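Local coordinates for surface layer protein (Geobacillus stearothermophilus, PDB 4UJ7), which probably self-assembles, as a bacterial S-layer protein, into the lattice that coats the cell, this fragment being its domains 5 and 6, with bound calcium, at residues E197-K202 and V211-I216; T34-L39 and E74-V79. All coordinates share one frame; numbering follows the deposited sequence.

Contact 1: E197-K202 and V211-I216. With CA (calcium ion), chain D.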
loop_
_atom_site.group_PDB
_atom_site.type_symbol
_atom_site.label_atom_id
_atom_site.label_comp_id
_atom_site.label_asym_id
_atom_site.label_seq_id
_atom_site.Cartn_x
_atom_site.Cartn_y
_atom_site.Cartn_z
ATOM N N GLU A 197 13.820 0.002 -12.369
ATOM C CA GLU A 197 13.581 1.231 -13.112
ATOM C C GLU A 197 13.208 2.344 -12.142
ATOM O O GLU A 197 12.255 2.200 -11.373
ATOM C CB GLU A 197 12.476 1.012 -14.159
ATOM C CG GLU A 197 12.202 2.211 -15.074
ATOM C CD GLU A 197 13.219 2.410 -16.179
ATOM O OE1 GLU A 197 14.320 1.814 -16.141
ATOM O OE2 GLU A 197 12.899 3.164 -17.124
ATOM N N THR A 198 13.962 3.437 -12.162
ATOM C CA THR A 198 13.740 4.565 -11.261
ATOM C C THR A 198 12.599 5.455 -11.753
ATOM O O THR A 198 12.645 5.977 -12.873
ATOM C CB THR A 198 15.040 5.390 -11.087
ATOM O OG1 THR A 198 16.045 4.531 -10.550
ATOM C CG2 THR A 198 14.828 6.551 -10.118
ATOM N N LEU A 199 11.574 5.632 -10.919
ATOM C CA LEU A 199 10.524 6.607 -11.200
ATOM C C LEU A 199 10.703 7.858 -10.378
ATOM O O LEU A 199 10.964 7.789 -9.187
ATOM C CB LEU A 199 9.139 6.013 -10.928
ATOM C CG LEU A 199 8.843 4.682 -11.614
ATOM C CD1 LEU A 199 7.439 4.190 -11.264
ATOM C CD2 LEU A 199 9.004 4.803 -13.129
ATOM N N THR A 200 10.531 9.007 -11.021
ATOM C CA THR A 200 10.676 10.306 -10.357
ATOM C C THR A 200 9.311 10.918 -10.113
ATOM O O THR A 200 8.478 10.987 -11.028
ATOM C CB THR A 200 11.582 11.253 -11.179
ATOM O OG1 THR A 200 12.848 10.610 -11.368
ATOM C CG2 THR A 200 11.807 12.579 -10.457
ATOM N N VAL A 201 9.083 11.367 -8.876
ATOM C CA VAL A 201 7.805 11.938 -8.488
ATOM C C VAL A 201 7.952 13.453 -8.330
ATOM O O VAL A 201 8.771 13.915 -7.529
ATOM C CB VAL A 201 7.350 11.345 -7.131
ATOM C CG1 VAL A 201 5.991 11.885 -6.737
ATOM C CG2 VAL A 201 7.331 9.821 -7.178
ATOM N N LYS A 202 7.154 14.202 -9.082
ATOM C CA LYS A 202 7.227 15.665 -9.080
ATOM C C LYS A 202 5.890 16.290 -8.721
ATOM O O LYS A 202 4.837 15.777 -9.089
ATOM C CB LYS A 202 7.672 16.177 -10.456
ATOM C CG LYS A 202 9.138 15.904 -10.773
ATOM C CD LYS A 202 9.576 16.744 -11.958
ATOM C CE LYS A 202 10.827 16.181 -12.605
ATOM N NZ LYS A 202 10.978 16.769 -13.964
ATOM N N VAL A 211 11.181 6.383 -6.630
ATOM C CA VAL A 211 10.891 5.016 -6.210
ATOM C C VAL A 211 11.321 4.075 -7.332
ATOM O O VAL A 211 11.087 4.350 -8.511
ATOM C CB VAL A 211 9.393 4.826 -5.826
ATOM C CG1 VAL A 211 8.463 5.108 -7.006
ATOM C CG2 VAL A 211 9.142 3.444 -5.223
ATOM N N ASP A 212 11.974 2.980 -6.964
ATOM C CA ASP A 212 12.405 1.993 -7.939
ATOM C C ASP A 212 11.358 0.902 -8.046
ATOM O O ASP A 212 11.011 0.267 -7.049
ATOM C CB ASP A 212 13.751 1.387 -7.536
ATOM C CG ASP A 212 14.929 2.288 -7.869
ATOM O OD1 ASP A 212 14.738 3.423 -8.354
ATOM O OD2 ASP A 212 16.074 1.845 -7.642
ATOM N N VAL A 213 10.813 0.707 -9.241
ATOM C CA VAL A 213 10.017 -0.481 -9.523
ATOM C C VAL A 213 10.905 -1.559 -10.133
ATOM O O VAL A 213 11.997 -1.263 -10.609
ATOM C CB VAL A 213 8.790 -0.183 -10.413
ATOM C CG1 VAL A 213 7.871 0.803 -9.695
ATOM C CG2 VAL A 213 9.200 0.353 -11.795
ATOM N N GLU A 214 10.465 -2.812 -10.073
ATOM C CA GLU A 214 11.280 -3.918 -10.572
ATOM C C GLU A 214 10.506 -4.756 -11.575
ATOM O O GLU A 214 9.388 -5.202 -11.290
ATOM C CB GLU A 214 11.749 -4.811 -9.410
ATOM C CG GLU A 214 12.795 -5.851 -9.815
ATOM C CD GLU A 214 13.189 -6.794 -8.686
ATOM O OE1 GLU A 214 12.721 -6.608 -7.540
ATOM O OE2 GLU A 214 13.970 -7.741 -8.953
ATOM N N VAL A 215 11.103 -4.973 -12.742
ATOM C CA VAL A 215 10.579 -5.953 -13.680
ATOM C C VAL A 215 11.297 -7.274 -13.416
ATOM O O VAL A 215 12.530 -7.318 -13.346
ATOM C CB VAL A 215 10.718 -5.483 -15.152
ATOM C CG1 VAL A 215 10.412 -6.611 -16.123
ATOM C CG2 VAL A 215 9.756 -4.333 -15.399
ATOM N N ILE A 216 10.502 -8.316 -13.213
ATOM C CA ILE A 216 11.008 -9.686 -13.021
ATOM C C ILE A 216 10.458 -10.565 -14.157
ATOM O O ILE A 216 9.597 -10.142 -14.937
ATOM C CB ILE A 216 10.622 -10.260 -11.618
ATOM C CG1 ILE A 216 9.093 -10.446 -11.499
ATOM C CG2 ILE A 216 11.193 -9.391 -10.506
ATOM C CD1 ILE A 216 8.618 -11.218 -10.262
HETATM CA CA CA D . 14.534 2.124 -18.714
HETATM O O HOH W 1 12.916 3.284 -20.083
#
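T198 and D212 face each other as a non-hydrogen-bonded pair of the beta hairpin formed by strands 195-203 and 206-216, their CA atoms 4.4 Å apart. The two side chains slant across one another, and the T198 hydroxyl OG1 donates to D212 OD1 at 2.8 Å. The oxygen is met from above the carboxylate plane, 36° out of it. Both side chains are short and polar, so the hydroxyl and carboxylate can meet directly above the closely spaced backbones while facing solvent.

The other face is mainly apolar around L199, V211 and V213, with E197 at its calcium-bound end. L199 and V213 meet at about a right angle, CD1 of L199 lying 3.8 Å from CG1 of V213, while CB of L199 rests 4.1 Å from CG1 of V211. L138 of strand 135-144 touches both L199 and V211, so these two side chains pack against the facing sheet.

Backbone bonds at the pairs E197-V213 and L199-V211 flank the polar pair, E197 N reaching V213 O at 2.8 Å and L199 N reaching V211 O at 2.8 Å.

E197 shares the V213 side of the strand at its CB, but its chain turns away: CG stands anti to the backbone N (chi1 -176°) and a bend at chi2 (77°) carries the carboxylate to a calcium ion. Both oxygens bind it, OE1 at 2.6 Å and OE2 at 2.5 Å, with a water, E162, D165, N167 and the carbonyl oxygen of V169 completing the shell. Such bidentate, all-oxygen ligation suits a hard cation, and the charge of calcium probably offsets the repulsion among the gathered carboxylates, tying loop residues to the hairpin.

Contact 2: T34-L39 and E74-V79; sequences TFKVTL and EYTVTV
Strands 32-41 and 74-81 are antiparallel neighbours in the middle of a four-stranded sheet of the first BIG2 region, and residues 34-39 and 74-79 make part of their seam. Backbone bonds join two hydrogen-bonded pairs: V77 N meets F35 O at 2.8 Å, and V37 N meets Y75 O almost straight (179°). On the buried face the F35 ring lies alongside V77, whose CB sits over one ring face in a CH-pi contact, 3.9 Å from the centroid. The ring leaves the backbone between N and the carbonyl carbon (chi1 65°), which lays it against V77, and CG2 of V79 meets its edge 4.0 Å from CE2. Replacing F35 with an alanine would probably open a gap beside V77 and V79.

This is the inward side of an immunoglobulin-like beta sandwich, where I91, in the facing sheet, touches both F35 and V37. Compact valines suit the space beside the ring, CG2 of V37 lying 3.9 Å from CG2 of V77. Y75 starts on the same face, but its ring runs off along the sheet, with CD1 of L39 at its edge, and its OH is hydrogen-bonded to G49 O and Q72 N. The reverse face is more polar: T34 and T78 lie side by side, CG2 of T34 3.7 Å from OG1 of T78, while the extended chain of K36 carries NZ to D119 O.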
loop_
_atom_site.group_PDB
_atom_site.type_symbol
_atom_site.label_atom_id
_atom_site.label_comp_id
_atom_site.label_asym_id
_atom_site.label_seq_id
_atom_site.Cartn_x
_atom_site.Cartn_y
_atom_site.Cartn_z
ATOM N N THR A 34 -3.427 2.912 4.898
ATOM C CA THR A 34 -3.415 1.455 4.734
ATOM C C THR A 34 -2.232 0.825 5.447
ATOM O O THR A 34 -1.213 1.491 5.713
ATOM C CB THR A 34 -3.410 0.997 3.255
ATOM O OG1 THR A 34 -2.137 1.276 2.653
ATOM C CG2 THR A 34 -4.497 1.719 2.446
ATOM N N PHE A 35 -2.374 -0.459 5.762
ATOM C CA PHE A 35 -1.247 -1.274 6.203
ATOM C C PHE A 35 -1.446 -2.714 5.764
ATOM O O PHE A 35 -2.541 -3.088 5.338
ATOM C CB PHE A 35 -0.988 -1.144 7.719
ATOM C CG PHE A 35 -2.095 -1.680 8.601
ATOM C CD1 PHE A 35 -2.104 -3.013 8.999
ATOM C CD2 PHE A 35 -3.095 -0.839 9.080
ATOM C CE1 PHE A 35 -3.097 -3.506 9.836
ATOM C CE2 PHE A 35 -4.106 -1.331 9.917
ATOM C CZ PHE A 35 -4.104 -2.669 10.293
ATOM N N LYS A 36 -0.395 -3.518 5.856
ATOM C CA LYS A 36 -0.422 -4.881 5.365
ATOM C C LYS A 36 -0.374 -5.914 6.451
ATOM O O LYS A 36 0.343 -5.755 7.437
ATOM C CB LYS A 36 0.718 -5.122 4.387
ATOM C CG LYS A 36 0.453 -4.465 3.042
ATOM C CD LYS A 36 1.649 -4.615 2.132
ATOM C CE LYS A 36 1.309 -4.075 0.755
ATOM N NZ LYS A 36 2.559 -3.983 -0.037
ATOM N N VAL A 37 -1.159 -6.957 6.242
ATOM C CA VAL A 37 -1.191 -8.123 7.117
ATOM C C VAL A 37 -0.605 -9.295 6.347
ATOM O O VAL A 37 -0.917 -9.488 5.167
ATOM C CB VAL A 37 -2.656 -8.447 7.513
ATOM C CG1 VAL A 37 -2.802 -9.889 7.996
ATOM C CG2 VAL A 37 -3.131 -7.442 8.540
ATOM N N THR A 38 0.233 -10.082 7.021
ATOM C CA THR A 38 0.712 -11.354 6.460
ATOM C C THR A 38 0.580 -12.462 7.502
ATOM O O THR A 38 1.159 -12.383 8.576
ATOM C CB THR A 38 2.172 -11.309 5.961
ATOM O OG1 THR A 38 2.382 -10.177 5.109
ATOM C CG2 THR A 38 2.494 -12.571 5.159
ATOM N N LEU A 39 -0.199 -13.484 7.167
ATOM C CA LEU A 39 -0.431 -14.611 8.080
ATOM C C LEU A 39 0.730 -15.571 7.993
ATOM O O LEU A 39 1.126 -15.935 6.898
ATOM C CB LEU A 39 -1.730 -15.352 7.716
ATOM C CG LEU A 39 -3.040 -14.553 7.726
ATOM C CD1 LEU A 39 -4.231 -15.463 7.485
ATOM C CD2 LEU A 39 -3.237 -13.771 9.010
ATOM N N GLU A 74 -1.871 -12.860 2.534
ATOM C CA GLU A 74 -1.548 -11.430 2.640
ATOM C C GLU A 74 -2.804 -10.611 2.336
ATOM O O GLU A 74 -3.524 -10.913 1.372
ATOM C CB GLU A 74 -0.491 -11.055 1.592
ATOM C CG GLU A 74 0.906 -11.615 1.851
ATOM C CD GLU A 74 1.843 -11.515 0.656
ATOM O OE1 GLU A 74 1.544 -12.102 -0.413
ATOM O OE2 GLU A 74 2.905 -10.872 0.798
ATOM N N TYR A 75 -3.038 -9.572 3.144
ATOM C CA TYR A 75 -4.176 -8.662 2.962
ATOM C C TYR A 75 -3.763 -7.226 3.228
ATOM O O TYR A 75 -2.841 -6.952 4.021
ATOM C CB TYR A 75 -5.288 -8.989 3.961
ATOM C CG TYR A 75 -5.858 -10.380 3.824
ATOM C CD1 TYR A 75 -6.873 -10.659 2.897
ATOM C CD2 TYR A 75 -5.392 -11.431 4.647
ATOM C CE1 TYR A 75 -7.383 -11.946 2.766
ATOM C CE2 TYR A 75 -5.896 -12.727 4.509
ATOM C CZ TYR A 75 -6.910 -12.967 3.587
ATOM O OH TYR A 75 -7.412 -14.232 3.464
ATOM N N THR A 76 -4.466 -6.290 2.597
ATOM C CA THR A 76 -4.332 -4.878 2.897
ATOM C C THR A 76 -5.515 -4.409 3.719
ATOM O O THR A 76 -6.670 -4.665 3.335
ATOM C CB THR A 76 -4.227 -4.049 1.612
ATOM O OG1 THR A 76 -3.002 -4.393 0.960
ATOM C CG2 THR A 76 -4.201 -2.566 1.932
ATOM N N VAL A 77 -5.238 -3.778 4.843
ATOM C CA VAL A 77 -6.278 -3.209 5.719
ATOM C C VAL A 77 -6.333 -1.707 5.472
ATOM O O VAL A 77 -5.298 -1.022 5.438
ATOM C CB VAL A 77 -5.984 -3.500 7.210
ATOM C CG1 VAL A 77 -6.993 -2.798 8.110
ATOM C CG2 VAL A 77 -5.944 -4.997 7.476
ATOM N N THR A 78 -7.545 -1.179 5.290
ATOM C CA THR A 78 -7.758 0.266 5.105
ATOM C C THR A 78 -8.483 0.849 6.299
ATOM O O THR A 78 -9.512 0.318 6.717
ATOM C CB THR A 78 -8.574 0.541 3.824
ATOM O OG1 THR A 78 -7.802 0.109 2.706
ATOM C CG2 THR A 78 -8.892 2.036 3.680
ATOM N N VAL A 79 -7.945 1.933 6.858
ATOM C CA VAL A 79 -8.547 2.627 7.991
ATOM C C VAL A 79 -9.001 4.025 7.559
ATOM O O VAL A 79 -8.229 4.793 6.988
ATOM C CB VAL A 79 -7.564 2.717 9.203
ATOM C CG1 VAL A 79 -8.172 3.508 10.363
ATOM C CG2 VAL A 79 -7.086 1.328 9.640
#

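How the contacts relate
Contact 1 and contact 2 belong to two successive immunoglobulin-like domains of this fragment, and along the chain contact 2 closes before contact 1 opens. Their centres are 23 Å apart and their nearest atoms about 11 Å, so neither touches the other. Both are antiparallel pairings with a buried apolar side, but 197-202 with 211-216 is a local hairpin, whereas 34-39 and 74-79 are separated by 34 residues. Each is related differently to calcium. Contact 1 supplies a ligand directly; contact 2 supplies none, although the side chain of K36 is about 9 Å from a calcium ion and about 6 Å from the side chains of D119 and D120, which help bind calcium.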